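Local coordinates for protein DegQ (Legionella fallonii, PDB 3PV2) that probably degrades and chaperones misfolded proteins as an HtrA-family serine protease with PDZ domains, assembling into large, self-compartmentalising 12-subunit particles, at residues I32-V37 with T105-D110; G81-P86 with K135-L140; S139-D144 with K213-G218; G143-L148 with P238-K243. All blocks are in the same frame, centred on the assembly; numbering follows the deposited sequence.

Contact 1 (I32-V37 with T105-D110)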
loop_
_atom_site.group_PDB
_atom_site.type_symbol
_atom_site.label_atom_id
_atom_site.label_comp_id
_atom_site.label_asym_id
_atom_site.label_seq_id
_atom_site.Cartn_x
_atom_site.Cartn_y
_atom_site.Cartn_z
ATOM N N ILE B 32 -15.336 -43.949 26.862
ATOM C CA ILE B 32 -14.898 -42.807 26.065
ATOM C C ILE B 32 -13.690 -42.168 26.749
ATOM O O ILE B 32 -13.767 -41.809 27.923
ATOM C CB ILE B 32 -15.932 -41.743 26.036
ATOM C CG1 ILE B 32 -17.316 -42.338 25.679
ATOM C CG2 ILE B 32 -15.560 -40.625 24.985
ATOM C CD1 ILE B 32 -17.354 -43.172 24.437
ATOM N N VAL B 33 -12.582 -42.049 26.032
ATOM C CA VAL B 33 -11.333 -41.637 26.627
ATOM C C VAL B 33 -10.860 -40.384 25.940
ATOM O O VAL B 33 -11.290 -40.057 24.811
ATOM C CB VAL B 33 -10.253 -42.623 26.397
ATOM C CG1 VAL B 33 -10.645 -44.052 26.875
ATOM C CG2 VAL B 33 -9.846 -42.599 24.936
ATOM N N ASN B 34 -9.946 -39.706 26.615
ATOM C CA ASN B 34 -9.243 -38.581 26.014
ATOM C C ASN B 34 -7.924 -39.133 25.471
ATOM O O ASN B 34 -7.335 -39.982 26.062
ATOM C CB ASN B 34 -9.019 -37.513 27.087
ATOM C CG ASN B 34 -8.231 -36.325 26.580
ATOM O OD1 ASN B 34 -8.790 -35.337 26.074
ATOM N ND2 ASN B 34 -6.923 -36.418 26.697
ATOM N N VAL B 35 -7.537 -38.666 24.299
ATOM C CA VAL B 35 -6.320 -39.036 23.635
ATOM C C VAL B 35 -5.542 -37.765 23.409
ATOM O O VAL B 35 -6.031 -36.874 22.697
ATOM C CB VAL B 35 -6.592 -39.605 22.218
ATOM C CG1 VAL B 35 -5.295 -39.849 21.513
ATOM C CG2 VAL B 35 -7.372 -40.878 22.279
ATOM N N ALA B 36 -4.353 -37.694 24.013
ATOM C CA ALA B 36 -3.466 -36.537 23.941
ATOM C C ALA B 36 -2.198 -36.974 23.233
ATOM O O ALA B 36 -1.619 -37.992 23.621
ATOM C CB ALA B 36 -3.130 -36.037 25.404
ATOM N N VAL B 37 -1.780 -36.202 22.235
ATOM C CA VAL B 37 -0.585 -36.491 21.418
ATOM C C VAL B 37 0.363 -35.311 21.456
ATOM O O VAL B 37 -0.086 -34.152 21.463
ATOM C CB VAL B 37 -0.957 -36.730 19.924
ATOM C CG1 VAL B 37 0.281 -37.025 19.059
ATOM C CG2 VAL B 37 -1.965 -37.861 19.826
ATOM N N THR B 105 -0.920 -40.372 24.981
ATOM C CA THR B 105 -1.339 -40.631 26.335
ATOM C C THR B 105 -2.867 -40.649 26.394
ATOM O O THR B 105 -3.568 -39.714 25.943
ATOM C CB THR B 105 -0.709 -39.593 27.292
ATOM O OG1 THR B 105 0.690 -39.528 27.047
ATOM C CG2 THR B 105 -0.907 -39.970 28.712
ATOM N N VAL B 106 -3.385 -41.739 26.956
ATOM C CA VAL B 106 -4.812 -41.911 27.072
ATOM C C VAL B 106 -5.245 -41.632 28.492
ATOM O O VAL B 106 -4.636 -42.147 29.410
ATOM C CB VAL B 106 -5.182 -43.329 26.607
ATOM C CG1 VAL B 106 -6.554 -43.715 27.063
ATOM C CG2 VAL B 106 -5.061 -43.404 25.062
ATOM N N THR B 107 -6.299 -40.833 28.675
ATOM C CA THR B 107 -6.910 -40.614 29.992
ATOM C C THR B 107 -8.316 -41.171 30.103
ATOM O O THR B 107 -9.193 -40.835 29.312
ATOM C CB THR B 107 -6.988 -39.117 30.345
ATOM O OG1 THR B 107 -5.704 -38.509 30.161
ATOM C CG2 THR B 107 -7.495 -38.891 31.828
ATOM N N LEU B 108 -8.553 -41.971 31.107
ATOM C CA LEU B 108 -9.833 -42.586 31.330
ATOM C C LEU B 108 -10.667 -41.699 32.203
ATOM O O LEU B 108 -10.173 -40.844 32.906
ATOM C CB LEU B 108 -9.679 -43.915 32.092
ATOM C CG LEU B 108 -8.738 -44.972 31.558
ATOM C CD1 LEU B 108 -8.818 -46.283 32.389
ATOM C CD2 LEU B 108 -8.995 -45.269 30.078
ATOM N N GLN B 109 -11.940 -41.999 32.243
ATOM C CA GLN B 109 -12.840 -41.250 33.046
ATOM C C GLN B 109 -12.460 -41.357 34.514
ATOM O O GLN B 109 -12.506 -40.381 35.215
ATOM C CB GLN B 109 -14.220 -41.800 32.819
ATOM C CG GLN B 109 -15.267 -41.181 33.638
ATOM C CD GLN B 109 -16.356 -42.164 33.915
ATOM O OE1 GLN B 109 -17.482 -42.025 33.413
ATOM N NE2 GLN B 109 -16.022 -43.199 34.696
ATOM N N ASP B 110 -12.023 -42.529 34.950
ATOM C CA ASP B 110 -11.644 -42.731 36.345
ATOM C C ASP B 110 -10.351 -42.005 36.752
ATOM O O ASP B 110 -9.949 -42.051 37.898
ATOM C CB ASP B 110 -11.591 -44.221 36.707
ATOM C CG ASP B 110 -10.406 -44.930 36.113
ATOM O OD1 ASP B 110 -9.388 -44.268 35.862
ATOM O OD2 ASP B 110 -10.497 -46.157 35.909
HETATM O O HOH W 1 -12.947 -43.325 30.007
#

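Contact 2 (G81-P86 with K135-L140)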
loop_
_atom_site.group_PDB
_atom_site.type_symbol
_atom_site.label_atom_id
_atom_site.label_comp_id
_atom_site.label_asym_id
_atom_site.label_seq_id
_atom_site.Cartn_x
_atom_site.Cartn_y
_atom_site.Cartn_z
ATOM N N GLY B 81 -11.452 -40.926 22.018
ATOM C CA GLY B 81 -11.235 -42.292 21.518
ATOM C C GLY B 81 -12.250 -43.133 22.254
ATOM O O GLY B 81 -12.839 -42.678 23.225
ATOM N N VAL B 82 -12.436 -44.366 21.806
ATOM C CA VAL B 82 -13.488 -45.236 22.346
ATOM C C VAL B 82 -12.911 -46.599 22.580
ATOM O O VAL B 82 -12.278 -47.156 21.682
ATOM C CB VAL B 82 -14.568 -45.442 21.345
ATOM C CG1 VAL B 82 -15.723 -46.197 22.053
ATOM C CG2 VAL B 82 -15.056 -44.117 20.784
ATOM N N ILE B 83 -13.157 -47.168 23.760
ATOM C CA ILE B 83 -12.631 -48.489 24.071
ATOM C C ILE B 83 -13.568 -49.471 23.454
ATOM O O ILE B 83 -14.730 -49.531 23.839
ATOM C CB ILE B 83 -12.555 -48.770 25.606
ATOM C CG1 ILE B 83 -11.456 -47.911 26.244
ATOM C CG2 ILE B 83 -12.185 -50.241 25.873
ATOM C CD1 ILE B 83 -11.661 -47.674 27.750
ATOM N N ILE B 84 -13.087 -50.225 22.472
ATOM C CA ILE B 84 -13.937 -51.204 21.803
ATOM C C ILE B 84 -13.600 -52.648 22.230
ATOM O O ILE B 84 -14.400 -53.558 21.967
ATOM C CB ILE B 84 -13.901 -51.102 20.273
ATOM C CG1 ILE B 84 -12.496 -51.403 19.738
ATOM C CG2 ILE B 84 -14.451 -49.742 19.785
ATOM C CD1 ILE B 84 -12.523 -51.684 18.279
ATOM N N ASP B 85 -12.446 -52.860 22.863
ATOM C CA ASP B 85 -12.177 -54.147 23.537
ATOM C C ASP B 85 -11.546 -53.928 24.918
ATOM O O ASP B 85 -10.358 -53.629 25.009
ATOM C CB ASP B 85 -11.284 -55.042 22.689
ATOM C CG ASP B 85 -11.052 -56.405 23.310
ATOM O OD1 ASP B 85 -11.322 -56.607 24.517
ATOM O OD2 ASP B 85 -10.570 -57.287 22.567
ATOM N N PRO B 86 -12.350 -54.057 25.983
ATOM C CA PRO B 86 -11.925 -53.728 27.314
ATOM C C PRO B 86 -10.994 -54.801 27.918
ATOM O O PRO B 86 -10.232 -54.474 28.814
ATOM C CB PRO B 86 -13.235 -53.680 28.089
ATOM C CG PRO B 86 -14.131 -54.642 27.399
ATOM C CD PRO B 86 -13.624 -54.788 25.990
ATOM N N LYS B 135 -6.493 -52.848 33.349
ATOM C CA LYS B 135 -7.587 -53.661 33.840
ATOM C C LYS B 135 -8.712 -52.729 34.240
ATOM O O LYS B 135 -8.538 -51.523 34.242
ATOM C CB LYS B 135 -7.176 -54.429 35.095
ATOM C CG LYS B 135 -5.659 -54.647 35.301
ATOM C CD LYS B 135 -4.954 -53.445 35.976
ATOM C CE LYS B 135 -3.890 -53.910 36.999
ATOM N NZ LYS B 135 -2.980 -55.008 36.515
ATOM N N ASN B 136 -9.845 -53.295 34.632
ATOM C CA ASN B 136 -10.962 -52.492 35.107
ATOM C C ASN B 136 -11.362 -51.542 33.983
ATOM O O ASN B 136 -11.583 -50.364 34.229
ATOM C CB ASN B 136 -10.526 -51.679 36.333
ATOM C CG ASN B 136 -11.667 -51.340 37.286
ATOM O OD1 ASN B 136 -11.505 -51.486 38.489
ATOM N ND2 ASN B 136 -12.806 -50.863 36.767
ATOM N N LEU B 137 -11.393 -52.067 32.760
ATOM C CA LEU B 137 -11.728 -51.315 31.571
ATOM C C LEU B 137 -13.152 -51.657 31.178
ATOM O O LEU B 137 -13.560 -52.806 31.273
ATOM C CB LEU B 137 -10.725 -51.637 30.450
ATOM C CG LEU B 137 -9.710 -50.555 30.030
ATOM C CD1 LEU B 137 -9.056 -49.748 31.119
ATOM C CD2 LEU B 137 -8.668 -51.189 29.153
ATOM N N LYS B 138 -13.905 -50.638 30.775
ATOM C CA LYS B 138 -15.266 -50.818 30.288
ATOM C C LYS B 138 -15.420 -50.417 28.831
ATOM O O LYS B 138 -14.776 -49.485 28.361
ATOM C CB LYS B 138 -16.254 -50.011 31.148
ATOM C CG LYS B 138 -16.874 -50.819 32.288
ATOM C CD LYS B 138 -16.794 -50.103 33.649
ATOM C CE LYS B 138 -16.867 -51.096 34.825
ATOM N NZ LYS B 138 -15.509 -51.519 35.306
ATOM N N SER B 139 -16.298 -51.135 28.139
ATOM C CA SER B 139 -16.719 -50.803 26.781
ATOM C C SER B 139 -18.216 -50.556 26.781
ATOM O O SER B 139 -18.774 -50.224 27.814
ATOM C CB SER B 139 -16.339 -51.916 25.788
ATOM O OG SER B 139 -16.294 -51.471 24.430
ATOM N N LEU B 140 -18.820 -50.626 25.592
ATOM C CA LEU B 140 -20.253 -50.451 25.371
ATOM C C LEU B 140 -20.698 -51.461 24.317
ATOM O O LEU B 140 -19.868 -51.959 23.573
ATOM C CB LEU B 140 -20.600 -49.020 24.854
ATOM C CG LEU B 140 -19.649 -48.132 24.010
ATOM C CD1 LEU B 140 -18.594 -48.821 23.272
ATOM C CD2 LEU B 140 -20.419 -47.259 23.094
#

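Contact 3 (S139-D144 with K213-G218)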
loop_
_atom_site.group_PDB
_atom_site.type_symbol
_atom_site.label_atom_id
_atom_site.label_comp_id
_atom_site.label_asym_id
_atom_site.label_seq_id
_atom_site.Cartn_x
_atom_site.Cartn_y
_atom_site.Cartn_z
ATOM N N SER B 139 -16.298 -51.135 28.139
ATOM C CA SER B 139 -16.719 -50.803 26.781
ATOM C C SER B 139 -18.216 -50.556 26.781
ATOM O O SER B 139 -18.774 -50.224 27.814
ATOM C CB SER B 139 -16.339 -51.916 25.788
ATOM O OG SER B 139 -16.294 -51.471 24.430
ATOM N N LEU B 140 -18.820 -50.626 25.592
ATOM C CA LEU B 140 -20.253 -50.451 25.371
ATOM C C LEU B 140 -20.698 -51.461 24.317
ATOM O O LEU B 140 -19.868 -51.959 23.573
ATOM C CB LEU B 140 -20.600 -49.020 24.854
ATOM C CG LEU B 140 -19.649 -48.132 24.010
ATOM C CD1 LEU B 140 -18.594 -48.821 23.272
ATOM C CD2 LEU B 140 -20.419 -47.259 23.094
ATOM N N VAL B 141 -22.012 -51.654 24.189
ATOM C CA VAL B 141 -22.572 -52.476 23.124
ATOM C C VAL B 141 -22.265 -51.911 21.728
ATOM O O VAL B 141 -22.469 -50.706 21.453
ATOM C CB VAL B 141 -24.084 -52.604 23.264
ATOM C CG1 VAL B 141 -24.641 -53.353 22.061
ATOM C CG2 VAL B 141 -24.444 -53.304 24.574
ATOM N N ILE B 142 -21.760 -52.765 20.842
ATOM C CA ILE B 142 -21.518 -52.341 19.462
ATOM C C ILE B 142 -22.734 -52.632 18.604
ATOM O O ILE B 142 -23.277 -53.735 18.597
ATOM C CB ILE B 142 -20.318 -52.988 18.870
ATOM C CG1 ILE B 142 -19.084 -52.558 19.656
ATOM C CG2 ILE B 142 -20.183 -52.522 17.443
ATOM C CD1 ILE B 142 -18.336 -53.688 20.208
ATOM N N GLY B 143 -23.222 -51.606 17.933
ATOM C CA GLY B 143 -24.406 -51.756 17.115
ATOM C C GLY B 143 -24.113 -52.075 15.670
ATOM O O GLY B 143 -22.961 -52.336 15.266
ATOM N N ASP B 144 -25.183 -52.076 14.896
ATOM C CA ASP B 144 -25.108 -52.322 13.475
ATOM C C ASP B 144 -25.470 -51.044 12.762
ATOM O O ASP B 144 -26.653 -50.652 12.746
ATOM C CB ASP B 144 -26.107 -53.424 13.105
ATOM C CG ASP B 144 -26.126 -53.755 11.604
ATOM O OD1 ASP B 144 -25.403 -53.144 10.794
ATOM O OD2 ASP B 144 -26.881 -54.676 11.239
ATOM N N LYS B 213 -30.486 -46.220 22.216
ATOM C CA LYS B 213 -30.287 -47.286 23.206
ATOM C C LYS B 213 -28.847 -47.302 23.679
ATOM O O LYS B 213 -28.471 -48.208 24.398
ATOM C CB LYS B 213 -30.621 -48.683 22.637
ATOM C CG LYS B 213 -31.965 -48.788 21.883
ATOM C CD LYS B 213 -31.917 -49.797 20.707
ATOM C CE LYS B 213 -32.361 -51.210 21.132
ATOM N NZ LYS B 213 -33.786 -51.205 21.609
ATOM N N GLY B 214 -28.026 -46.333 23.267
ATOM C CA GLY B 214 -26.644 -46.249 23.781
ATOM C C GLY B 214 -25.619 -47.175 23.124
ATOM O O GLY B 214 -24.511 -47.370 23.628
ATOM N N GLU B 215 -25.968 -47.712 21.965
ATOM C CA GLU B 215 -25.064 -48.591 21.192
ATOM C C GLU B 215 -24.165 -47.784 20.285
ATOM O O GLU B 215 -24.628 -46.776 19.657
ATOM C CB GLU B 215 -25.885 -49.484 20.303
ATOM C CG GLU B 215 -26.969 -50.160 21.055
ATOM C CD GLU B 215 -27.784 -51.108 20.205
ATOM O OE1 GLU B 215 -27.962 -50.863 18.979
ATOM O OE2 GLU B 215 -28.259 -52.104 20.795
ATOM N N LEU B 216 -22.922 -48.227 20.170
ATOM C CA LEU B 216 -21.990 -47.544 19.320
ATOM C C LEU B 216 -22.346 -47.763 17.883
ATOM O O LEU B 216 -22.373 -48.914 17.446
ATOM C CB LEU B 216 -20.598 -48.008 19.580
ATOM C CG LEU B 216 -19.448 -47.281 18.914
ATOM C CD1 LEU B 216 -19.366 -45.826 19.242
ATOM C CD2 LEU B 216 -18.099 -48.041 19.322
ATOM N N ILE B 217 -22.652 -46.669 17.162
ATOM C CA ILE B 217 -22.910 -46.759 15.725
ATOM C C ILE B 217 -21.926 -46.034 14.839
ATOM O O ILE B 217 -21.925 -46.207 13.649
ATOM C CB ILE B 217 -24.311 -46.283 15.434
ATOM C CG1 ILE B 217 -24.540 -44.830 15.932
ATOM C CG2 ILE B 217 -25.269 -47.254 16.110
ATOM C CD1 ILE B 217 -25.540 -44.183 15.217
ATOM N N GLY B 218 -21.038 -45.250 15.404
ATOM C CA GLY B 218 -20.052 -44.575 14.580
ATOM C C GLY B 218 -18.929 -43.998 15.400
ATOM O O GLY B 218 -19.062 -43.882 16.624
HETATM O O HOH W 2 -24.036 -49.651 25.408
#

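Contact 4 (G143-L148 with P238-K243)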
loop_
_atom_site.group_PDB
_atom_site.type_symbol
_atom_site.label_atom_id
_atom_site.label_comp_id
_atom_site.label_asym_id
_atom_site.label_seq_id
_atom_site.Cartn_x
_atom_site.Cartn_y
_atom_site.Cartn_z
ATOM N N GLY B 143 -23.222 -51.606 17.933
ATOM C CA GLY B 143 -24.406 -51.756 17.115
ATOM C C GLY B 143 -24.113 -52.075 15.670
ATOM O O GLY B 143 -22.961 -52.336 15.266
ATOM N N ASP B 144 -25.183 -52.076 14.896
ATOM C CA ASP B 144 -25.108 -52.322 13.475
ATOM C C ASP B 144 -25.470 -51.044 12.762
ATOM O O ASP B 144 -26.653 -50.652 12.746
ATOM C CB ASP B 144 -26.107 -53.424 13.105
ATOM C CG ASP B 144 -26.126 -53.755 11.604
ATOM O OD1 ASP B 144 -25.403 -53.144 10.794
ATOM O OD2 ASP B 144 -26.881 -54.676 11.239
ATOM N N SER B 145 -24.476 -50.405 12.159
ATOM C CA SER B 145 -24.692 -49.148 11.456
ATOM C C SER B 145 -25.477 -49.313 10.150
ATOM O O SER B 145 -25.959 -48.306 9.567
ATOM C CB SER B 145 -23.365 -48.456 11.146
ATOM O OG SER B 145 -22.481 -49.322 10.463
ATOM N N ASP B 146 -25.611 -50.547 9.661
ATOM C CA ASP B 146 -26.443 -50.745 8.468
ATOM C C ASP B 146 -27.928 -50.508 8.735
ATOM O O ASP B 146 -28.668 -50.250 7.786
ATOM C CB ASP B 146 -26.256 -52.129 7.846
ATOM C CG ASP B 146 -24.894 -52.295 7.145
ATOM O OD1 ASP B 146 -24.342 -51.296 6.613
ATOM O OD2 ASP B 146 -24.392 -53.448 7.111
ATOM N N LYS B 147 -28.352 -50.622 9.999
ATOM C CA LYS B 147 -29.782 -50.473 10.408
ATOM C C LYS B 147 -30.208 -48.988 10.632
ATOM O O LYS B 147 -31.411 -48.644 10.765
ATOM C CB LYS B 147 -30.019 -51.311 11.683
ATOM C CG LYS B 147 -30.755 -52.679 11.531
ATOM C CD LYS B 147 -30.042 -53.654 10.626
ATOM C CE LYS B 147 -30.402 -55.141 10.947
ATOM N NZ LYS B 147 -31.873 -55.384 10.757
ATOM N N LEU B 148 -29.223 -48.097 10.619
ATOM C CA LEU B 148 -29.458 -46.672 10.790
ATOM C C LEU B 148 -30.266 -46.031 9.698
ATOM O O LEU B 148 -29.888 -46.148 8.536
ATOM C CB LEU B 148 -28.161 -45.909 10.780
ATOM C CG LEU B 148 -27.250 -45.970 11.998
ATOM C CD1 LEU B 148 -26.121 -45.002 11.625
ATOM C CD2 LEU B 148 -27.997 -45.511 13.255
ATOM N N PRO B 238 -19.098 -44.978 10.024
ATOM C CA PRO B 238 -20.031 -45.985 10.545
ATOM C C PRO B 238 -19.332 -47.197 11.147
ATOM O O PRO B 238 -18.303 -47.642 10.656
ATOM C CB PRO B 238 -20.867 -46.406 9.320
ATOM C CG PRO B 238 -20.129 -45.904 8.124
ATOM C CD PRO B 238 -19.102 -44.898 8.561
ATOM N N ILE B 239 -19.885 -47.695 12.230
ATOM C CA ILE B 239 -19.170 -48.610 13.055
ATOM C C ILE B 239 -18.856 -49.925 12.320
ATOM O O ILE B 239 -17.828 -50.546 12.585
ATOM C CB ILE B 239 -19.949 -48.911 14.337
ATOM C CG1 ILE B 239 -19.094 -49.662 15.342
ATOM C CG2 ILE B 239 -21.146 -49.727 14.009
ATOM C CD1 ILE B 239 -17.908 -48.916 15.774
ATOM N N ASN B 240 -19.731 -50.345 11.407
ATOM C CA ASN B 240 -19.525 -51.646 10.743
ATOM C C ASN B 240 -18.230 -51.636 9.936
ATOM O O ASN B 240 -17.449 -52.572 9.981
ATOM C CB ASN B 240 -20.699 -51.983 9.842
ATOM C CG ASN B 240 -21.900 -52.461 10.594
ATOM O OD1 ASN B 240 -21.953 -52.483 11.834
ATOM N ND2 ASN B 240 -22.883 -52.882 9.837
ATOM N N MET B 241 -17.992 -50.548 9.228
ATOM C CA MET B 241 -16.717 -50.351 8.606
ATOM C C MET B 241 -15.603 -50.240 9.635
ATOM O O MET B 241 -14.509 -50.800 9.427
ATOM C CB MET B 241 -16.743 -49.090 7.807
ATOM C CG MET B 241 -15.562 -48.922 6.939
ATOM S SD MET B 241 -15.712 -47.335 6.107
ATOM C CE MET B 241 -14.463 -46.427 7.013
ATOM N N VAL B 242 -15.861 -49.533 10.734
ATOM C CA VAL B 242 -14.854 -49.429 11.783
ATOM C C VAL B 242 -14.409 -50.808 12.293
ATOM O O VAL B 242 -13.234 -51.051 12.362
ATOM C CB VAL B 242 -15.301 -48.544 12.958
ATOM C CG1 VAL B 242 -14.281 -48.610 14.085
ATOM C CG2 VAL B 242 -15.484 -47.138 12.455
ATOM N N LYS B 243 -15.344 -51.684 12.636
ATOM C CA LYS B 243 -15.057 -53.062 13.089
ATOM C C LYS B 243 -14.095 -53.808 12.151
ATOM O O LYS B 243 -13.160 -54.504 12.588
ATOM C CB LYS B 243 -16.339 -53.914 13.140
ATOM C CG LYS B 243 -17.360 -53.594 14.250
ATOM C CD LYS B 243 -18.516 -54.671 14.414
ATOM C CE LYS B 243 -18.917 -55.420 13.102
ATOM N NZ LYS B 243 -20.085 -56.371 13.269
#

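Contact 1 (I32-V37 with T105-D110)
N34 and T107 hold each other by two backbone bonds, N34 N to T107 O at 3.0 Å and T107 N to N34 O at 2.9 Å. Two residues along, A36 and T105 repeat the pattern, with T105 N reaching A36 O at 2.8 Å. Between these hydrogen-bonded pairs V35 and V106 form the non-hydrogen-bonded one. The strands run antiparallel, and the axes of these short strand segments come within 4.7 Å of each other. N34 O also takes a CA-H contact from V106.

The close packing lies around V33. Its CB rests 3.9 Å from V106 CG1, the two valines crossing at a slant. The V33 torsion (chi1 -55°) sets CG1 anti to the carbonyl carbon, and this methyl meets L108 CD2 at 3.8 Å, the two side chains lying alongside and pointing the same way. V35 itself stands further from V106, touching it loosely through the CG2 methyls. The other face carries N34, A36, T105 and T107, and there T105 packs on R401 of a neighbouring subunit.

Past T107 the regular pairing ends. L108 still faces V33, and beyond it the last link is a water that donates to I32 O and accepts from Q109 N at 2.8 Å. Q109 and D110 are partly open to solvent, D110 making a salt bridge with R112. On its other edge strand 32-40 bonds to strand 74-85, V33 pairing with G81 and V35 with G79. Joining the first strand of the sheet to the fourth closes the six-stranded antiparallel barrel, the N-terminal one of the two barrels of the trypsin-like fold.

Contact 2 (G81-P86 with K135-L140)
S139 and I83 make the one direct hydrogen bond between these segments: S139 OG donates to I83 O at 2.6 Å. The hydroxyl stands anti to its own backbone N (chi1 -159°), which carries it over to strand 74-85, and it comes in tilted 31° from the plane of the I83 carbonyl. I83 O lies where the strand is about to turn its corner at I84, so a side chain from the loop serves a main-chain acceptor there.

The apolar contacts fall on either side of that bond along the loop. L137 turns toward P86, their CB atoms 4.0 Å apart, and each also rests on the other's carbonyl oxygen: P86 CB is 3.3 Å from L137 O and L137 CB equally near P86 O. The proline ring goes on to S139, its CG reaching CB of the serine. I83 lies under the loop, with CB 3.6 Å from K138 O, while I83 CD1 meets L137 CG at 4.2 Å, the two side chains crossing at about a right angle. At the other end V82 CG1 meets L140 CD1 at 4.1 Å, again crosswise.

Polar partners outside the contact serve both segments: D85 OD1 accepts from N88 N, and R112 bonds to K135 O. In the strand itself, I84 and D85 both face V90, a classic beta bulge. V82 and I84 touch L216 of the second barrel, so the contact lies just where the two halves meet. The loop between strands 127-131 and 153-158, to which 135-140 belongs, is the connection from the first barrel to the second in the trypsin-like fold.

Contact 3 (S139-D144 with K213-G218)
V141 O accepts the backbone N-H of L216 at 2.8 Å, with 166° at the hydrogen, and a CA-H of E215 comes close to the same oxygen at 3.4 Å. L216 O in turn accepts the N-H of G143, two residues further along the loop, at 2.9 Å. These two bonds flank I142, which sits opposite L216 in a single beta bridge. The amide of V141 makes no direct bond to the other segment. A water links it instead, accepting from V141 N at 3.1 Å and donating to G214 O at 2.9 Å, so it serves both main-chain groups, that of the exposed V141 and that of the buried G214.

The bridge lays the inter-barrel loop 139-144 beside the start of strand 216-221, a strand of the second barrel of the trypsin-like fold. That strand continues at once into a classic beta bulge, where I217 and G218 both face L209.

Side chains are fewer. L140 CD2 meets L216 CB at 3.6 Å; L216 goes on to touch I239 of helix 239-252. V141 and E215 lie side by side and point the same way, with V141 CG1 4.0 Å from E215 OE2, an apolar methyl beside a carboxylate. The carboxylate finds its polar partner in N211, whose ND2 donates to OE1. The lack of a side chain at G143 probably allows the loop to pass this close to E215, L216 and I217; G143 CA lies 4.1 Å from E215 OE1. G214 takes a positive phi of 81° where the chain turns into the strand.

Contact 4 (G143-L148 with P238-K243)
An Asx turn at D144 meets the first turn of helix 239-252, and N240 has a part in each hydrogen bond between them. D144 OD1 accepts two donors from opposite faces of its carboxylate: D146 N at 2.8 Å, which closes the turn, and N240 ND2 at 2.7 Å, which arrives on the anti side, 34° out of the plane. The same amide nitrogen makes a weak bond to D146 OD2, whose carboxylate stands almost perpendicular to the amide. N240 OD1 completes the exchange by accepting, weakly, from S145 N.

S145 adds a bond to the helix backbone: its OG accepts N240 N at 3.1 Å, supplying an N-H of the first turn. A chi1 of 53°, placing OG between the backbone N and the carbonyl carbon, brings it there. OG also packs against the ring of P238, 3.5 Å from P238 CB, while I239 CG2 touches G143 O at 3.4 Å.

P238 is the N-cap residue and closes strand 234-238. Next to it, I239 bonds through its backbone to I217 in strand 216-221, and L148 lies on I217 and on I194 of strand 194-196.

Contact 1 is the buried one, a regular main-chain pairing within the first barrel; contacts 2, 3 and 4 are partly open and follow one loop, 135-148, as it passes from that barrel to the second. Contacts 1 and 2 lie on adjacent strands, 32-40 and 74-85, with V33 CG1 packing on I83 CD1 and L108 on L137. Contacts 2 and 3 share S139 and L140 and meet at L216; contacts 3 and 4 share G143 and D144. The chemistry changes on the way: backbone pairing in the barrel wall, mostly apolar packing with one serine bond, a single beta bridge with a water link beside it, and finally side-chain polar bonds at a helix start.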